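Local coordinates for uncharacterized protein (Legionella pneumophila subsp. pneumophila, PDB 5T2X), which is of unknown function but folds as a single all-helical chain and belongs to the DUF5630 family, at residues Leu202-Leu207 / Glu235-Ala240; Ser215-Ala220 / Lys224-Gly229. All coordinates share one frame; numbering follows the deposited sequence.

Contact 1: residues Leu202-Leu207 / Glu235-Ala240; sequences LIARKL and ESWDKA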
loop_
_atom_site.group_PDB
_atom_site.type_symbol
_atom_site.label_atom_id
_atom_site.label_comp_id
_atom_site.label_asym_id
_atom_site.label_seq_id
_atom_site.Cartn_x
_atom_site.Cartn_y
_atom_site.Cartn_z
ATOM N N LEU A 202 4.576 -14.884 10.600
ATOM C CA LEU A 202 3.979 -16.170 10.254
ATOM C C LEU A 202 2.833 -16.000 9.265
ATOM O O LEU A 202 2.702 -16.786 8.319
ATOM C CB LEU A 202 3.499 -16.885 11.518
ATOM C CG LEU A 202 4.577 -17.285 12.528
ATOM C CD1 LEU A 202 3.958 -17.920 13.763
ATOM C CD2 LEU A 202 5.585 -18.226 11.891
ATOM N N ILE A 203 1.994 -14.980 9.465
ATOM C CA ILE A 203 0.894 -14.732 8.537
ATOM C C ILE A 203 1.432 -14.406 7.150
ATOM O O ILE A 203 0.885 -14.854 6.135
ATOM C CB ILE A 203 -0.016 -13.611 9.072
ATOM C CG1 ILE A 203 -0.674 -14.038 10.384
ATOM C CG2 ILE A 203 -1.079 -13.247 8.045
ATOM C CD1 ILE A 203 -1.488 -12.943 11.041
ATOM N N ALA A 204 2.519 -13.633 7.084
ATOM C CA ALA A 204 3.108 -13.292 5.794
ATOM C C ALA A 204 3.564 -14.539 5.048
ATOM O O ALA A 204 3.452 -14.613 3.818
ATOM C CB ALA A 204 4.277 -12.326 5.990
ATOM N N ARG A 205 4.075 -15.535 5.773
ATOM C CA ARG A 205 4.493 -16.771 5.122
ATOM C C ARG A 205 3.288 -17.589 4.675
ATOM O O ARG A 205 3.266 -18.112 3.555
ATOM C CB ARG A 205 5.379 -17.586 6.061
ATOM C CG ARG A 205 6.045 -18.778 5.397
ATOM C CD ARG A 205 6.917 -19.538 6.381
ATOM N NE ARG A 205 7.743 -20.542 5.717
ATOM C CZ ARG A 205 8.577 -21.361 6.348
ATOM N NH1 ARG A 205 8.699 -21.302 7.668
ATOM N NH2 ARG A 205 9.291 -22.242 5.659
ATOM N N LYS A 206 2.270 -17.698 5.535
ATOM C CA LYS A 206 1.075 -18.472 5.212
ATOM C C LYS A 206 0.272 -17.868 4.067
ATOM O O LYS A 206 -0.574 -18.558 3.490
ATOM C CB LYS A 206 0.195 -18.605 6.455
ATOM C CG LYS A 206 0.859 -19.378 7.581
ATOM C CD LYS A 206 0.016 -19.391 8.842
ATOM C CE LYS A 206 0.708 -20.186 9.936
ATOM N NZ LYS A 206 0.983 -21.586 9.501
ATOM N N LEU A 207 0.507 -16.601 3.730
ATOM C CA LEU A 207 -0.151 -15.972 2.594
ATOM C C LEU A 207 0.712 -15.956 1.342
ATOM O O LEU A 207 0.198 -15.656 0.261
ATOM C CB LEU A 207 -0.557 -14.532 2.942
ATOM C CG LEU A 207 -1.567 -14.323 4.071
ATOM C CD1 LEU A 207 -1.829 -12.839 4.278
ATOM C CD2 LEU A 207 -2.862 -15.063 3.787
ATOM N N GLU A 235 16.137 -12.854 4.594
ATOM C CA GLU A 235 17.101 -13.815 4.069
ATOM C C GLU A 235 16.418 -15.142 3.793
ATOM O O GLU A 235 16.473 -15.666 2.679
ATOM C CB GLU A 235 18.258 -14.013 5.049
ATOM N N SER A 236 15.771 -15.677 4.824
ATOM C CA SER A 236 15.050 -16.933 4.720
ATOM C C SER A 236 13.903 -16.923 5.718
ATOM O O SER A 236 13.982 -16.280 6.769
ATOM C CB SER A 236 15.966 -18.135 4.975
ATOM O OG SER A 236 15.229 -19.346 4.962
ATOM N N TRP A 237 12.834 -17.642 5.372
ATOM C CA TRP A 237 11.667 -17.724 6.245
ATOM C C TRP A 237 12.038 -18.293 7.611
ATOM O O TRP A 237 11.816 -17.655 8.646
ATOM C CB TRP A 237 10.578 -18.572 5.584
ATOM C CG TRP A 237 9.810 -17.870 4.500
ATOM C CD1 TRP A 237 9.773 -18.195 3.174
ATOM C CD2 TRP A 237 8.961 -16.727 4.655
ATOM N NE1 TRP A 237 8.954 -17.324 2.496
ATOM C CE2 TRP A 237 8.444 -16.413 3.382
ATOM C CE3 TRP A 237 8.590 -15.937 5.748
ATOM C CZ2 TRP A 237 7.575 -15.344 3.173
ATOM C CZ3 TRP A 237 7.729 -14.878 5.538
ATOM C CH2 TRP A 237 7.231 -14.590 4.262
ATOM N N ASP A 238 12.606 -19.504 7.633
ATOM C CA ASP A 238 12.953 -20.135 8.904
ATOM C C ASP A 238 14.022 -19.350 9.652
ATOM O O ASP A 238 14.013 -19.315 10.888
ATOM C CB ASP A 238 13.417 -21.572 8.669
ATOM C CG ASP A 238 12.309 -22.458 8.140
ATOM O OD1 ASP A 238 11.144 -22.260 8.545
ATOM O OD2 ASP A 238 12.603 -23.352 7.318
ATOM N N LYS A 239 14.947 -18.716 8.928
ATOM C CA LYS A 239 15.958 -17.889 9.580
ATOM C C LYS A 239 15.326 -16.688 10.273
ATOM O O LYS A 239 15.690 -16.352 11.406
ATOM C CB LYS A 239 16.998 -17.432 8.558
ATOM C CG LYS A 239 17.870 -18.546 8.005
ATOM C CD LYS A 239 19.059 -18.823 8.908
ATOM C CE LYS A 239 20.084 -19.701 8.209
ATOM N NZ LYS A 239 21.402 -19.668 8.900
ATOM N N ALA A 240 14.374 -16.027 9.607
ATOM C CA ALA A 240 13.732 -14.859 10.200
ATOM C C ALA A 240 12.823 -15.254 11.357
ATOM O O ALA A 240 12.748 -14.543 12.366
ATOM C CB ALA A 240 12.945 -14.094 9.135
#
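W237 and D238, at the start of helix 237-248, pack on the side chain of R205 near the end of helix 191-207. This is a helix-helix contact in an all-alpha fold. S236 sits at the N-cap position of the later helix. W237 comes next, and its indole lies under the aliphatic part of R205. CB of R205 sits 3.7 Å from the centroid of the W237 six-membered ring, over the face, as a CH-pi contact. CG of R205 rides 3.6 Å above the centre of the W237 ring plane. The two side chains run past each other in opposite directions, with ring and guanidinium planes within 6° of parallel. R205 can lie flat because its chain is extended, with CG anti to the backbone N (chi1 -171°). The far end of the indole reaches A204, where W237 CH2 is 4.1 Å from A204 CB. L201 also touches W237. At the near end of the side chain, W237 CB lies over one face of the R205 guanidinium, above its centre. D238 follows and pairs its carboxylate with the guanidinium. The two planes stand 67° apart. The salt bridge is a bent one: R205 NH1 gives its hydrogen to D238 OD1 at 2.8 Å, from above the carboxylate plane.

Contact 2: residues Ser215-Ala220 / Lys224-Gly229; sequences SAINNA and KGLIHG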
loop_
_atom_site.group_PDB
_atom_site.type_symbol
_atom_site.label_atom_id
_atom_site.label_comp_id
_atom_site.label_asym_id
_atom_site.label_seq_id
_atom_site.Cartn_x
_atom_site.Cartn_y
_atom_site.Cartn_z
ATOM N N SER A 215 1.165 -11.381 -6.633
ATOM C CA SER A 215 1.123 -10.104 -7.338
ATOM C C SER A 215 1.538 -8.959 -6.423
ATOM O O SER A 215 2.193 -8.008 -6.867
ATOM C CB SER A 215 -0.276 -9.865 -7.905
ATOM O OG SER A 215 -0.606 -10.849 -8.874
ATOM N N ALA A 216 1.170 -9.034 -5.141
ATOM C CA ALA A 216 1.580 -8.001 -4.196
ATOM C C ALA A 216 3.091 -7.999 -4.009
ATOM O O ALA A 216 3.709 -6.933 -3.909
ATOM C CB ALA A 216 0.871 -8.201 -2.857
ATOM N N ILE A 217 3.703 -9.185 -3.962
ATOM C CA ILE A 217 5.158 -9.268 -3.860
ATOM C C ILE A 217 5.808 -8.685 -5.106
ATOM O O ILE A 217 6.868 -8.049 -5.035
ATOM C CB ILE A 217 5.594 -10.726 -3.618
ATOM C CG1 ILE A 217 5.014 -11.244 -2.300
ATOM C CG2 ILE A 217 7.112 -10.840 -3.611
ATOM C CD1 ILE A 217 5.292 -12.709 -2.044
ATOM N N ASN A 218 5.179 -8.882 -6.267
ATOM C CA ASN A 218 5.694 -8.300 -7.502
ATOM C C ASN A 218 5.690 -6.777 -7.435
ATOM O O ASN A 218 6.702 -6.128 -7.727
ATOM C CB ASN A 218 4.868 -8.795 -8.691
ATOM C CG ASN A 218 5.227 -8.092 -9.983
ATOM O OD1 ASN A 218 6.167 -8.482 -10.675
ATOM N ND2 ASN A 218 4.475 -7.050 -10.318
ATOM N N ASN A 219 4.559 -6.187 -7.038
ATOM C CA ASN A 219 4.452 -4.732 -7.007
ATOM C C ASN A 219 5.319 -4.125 -5.913
ATOM O O ASN A 219 5.998 -3.116 -6.140
ATOM C CB ASN A 219 2.994 -4.314 -6.812
ATOM C CG ASN A 219 2.117 -4.687 -7.988
ATOM O OD1 ASN A 219 2.523 -5.449 -8.864
ATOM N ND2 ASN A 219 0.901 -4.152 -8.010
ATOM N N ALA A 220 5.313 -4.724 -4.718
ATOM C CA ALA A 220 5.955 -4.095 -3.569
ATOM C C ALA A 220 7.463 -3.995 -3.750
ATOM O O ALA A 220 8.078 -2.998 -3.352
ATOM C CB ALA A 220 5.622 -4.867 -2.296
ATOM N N LYS A 224 11.756 -7.707 -7.955
ATOM C CA LYS A 224 13.052 -8.186 -7.495
ATOM C C LYS A 224 12.945 -9.267 -6.425
ATOM O O LYS A 224 13.967 -9.652 -5.849
ATOM C CB LYS A 224 13.895 -7.014 -6.979
ATOM C CG LYS A 224 14.582 -6.229 -8.087
ATOM C CD LYS A 224 15.427 -5.090 -7.538
ATOM C CE LYS A 224 14.562 -3.991 -6.945
ATOM N NZ LYS A 224 15.373 -2.816 -6.518
ATOM N N GLY A 225 11.743 -9.762 -6.147
ATOM C CA GLY A 225 11.571 -10.886 -5.253
ATOM C C GLY A 225 11.557 -10.497 -3.785
ATOM O O GLY A 225 11.879 -9.376 -3.389
ATOM N N LEU A 226 11.179 -11.473 -2.959
ATOM C CA LEU A 226 11.053 -11.256 -1.523
ATOM C C LEU A 226 12.399 -11.243 -0.806
ATOM O O LEU A 226 12.491 -10.700 0.300
ATOM C CB LEU A 226 10.142 -12.330 -0.921
ATOM C CG LEU A 226 9.575 -12.090 0.478
ATOM C CD1 LEU A 226 8.100 -12.450 0.514
ATOM C CD2 LEU A 226 10.346 -12.891 1.516
ATOM N N ILE A 227 13.440 -11.814 -1.411
ATOM C CA ILE A 227 14.754 -11.838 -0.774
ATOM C C ILE A 227 15.478 -10.512 -0.975
ATOM O O ILE A 227 16.080 -9.973 -0.038
ATOM C CB ILE A 227 15.585 -13.025 -1.302
ATOM C CG1 ILE A 227 15.256 -14.307 -0.530
ATOM C CG2 ILE A 227 17.075 -12.724 -1.214
ATOM C CD1 ILE A 227 13.912 -14.922 -0.863
ATOM N N HIS A 228 15.426 -9.958 -2.187
ATOM C CA HIS A 228 16.090 -8.694 -2.478
ATOM C C HIS A 228 15.209 -7.510 -2.092
ATOM O O HIS A 228 15.275 -6.447 -2.719
ATOM C CB HIS A 228 16.469 -8.619 -3.959
ATOM N N GLY A 229 14.385 -7.685 -1.061
ATOM C CA GLY A 229 13.506 -6.632 -0.593
ATOM C C GLY A 229 13.455 -6.545 0.918
ATOM O O GLY A 229 13.159 -5.486 1.479
HETATM O O HOH W 1 8.940 -8.749 -6.407
#
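I217 meets L226 and G225 where the chain leaves helix 211-220 and folds back beside its last turns. The returning residues 224-229 form an irregular loop. The I217 side chain starts toward this loop at CB and forks there. The CG2 branch is anti to the backbone N (chi1, measured to CG1, -62°). I217 CG2 faces the loop backbone, 4.2 Å from L226 N. The same I217 CG2 is 4.5 Å from G225 C. CG1 lies beside the backbone N of I217 and continues the side chain to CD1, which is extended from it (chi2 175°). I217 CD1 is the tip, and it packs on CD1 of L226 at 3.8 Å. The two side chains cross at a slant, and this methyl pair is their closest approach. A polar link lies beside this apolar one. One water donates to I217 O at 2.6 Å and accepts from G225 N at 3.0 Å. It bridges helix and loop backbones without a direct bond between them. G225 has a positive phi, 83°, which favours glycine. On the helix itself, N218 ND2 bonds N219 OD1 at 2.9 Å, in the carbonyl plane. S82 O also accepts from N218 ND2, and E84 O from N219 ND2. The contact is at the surface. Helix 169-185 touches side chains of both segments: P171 meets I217 and A220, and T170 and L174 meet L226.

Overall arrangement
The two contacts lie on the same side of the chain's centre, with their own centres about 14 Å apart. Contact 2 falls within the part of the chain that runs between the segments of contact 1. They also touch directly. W237 CZ2 of contact 1 is 4.0 Å from L226 CD1 of contact 2, so one leucine methyl meets both the indole and I217. E235 O lies 3.7 Å from I227 CG1, but E235 is poorly ordered. Helix 169-185 is common to both: L174 touches A204 and L226. The centre of contact 1 lies farther from the chain's centre, about 20 Å against 13 Å. The function is unknown, and neither contact can be tied to an active site.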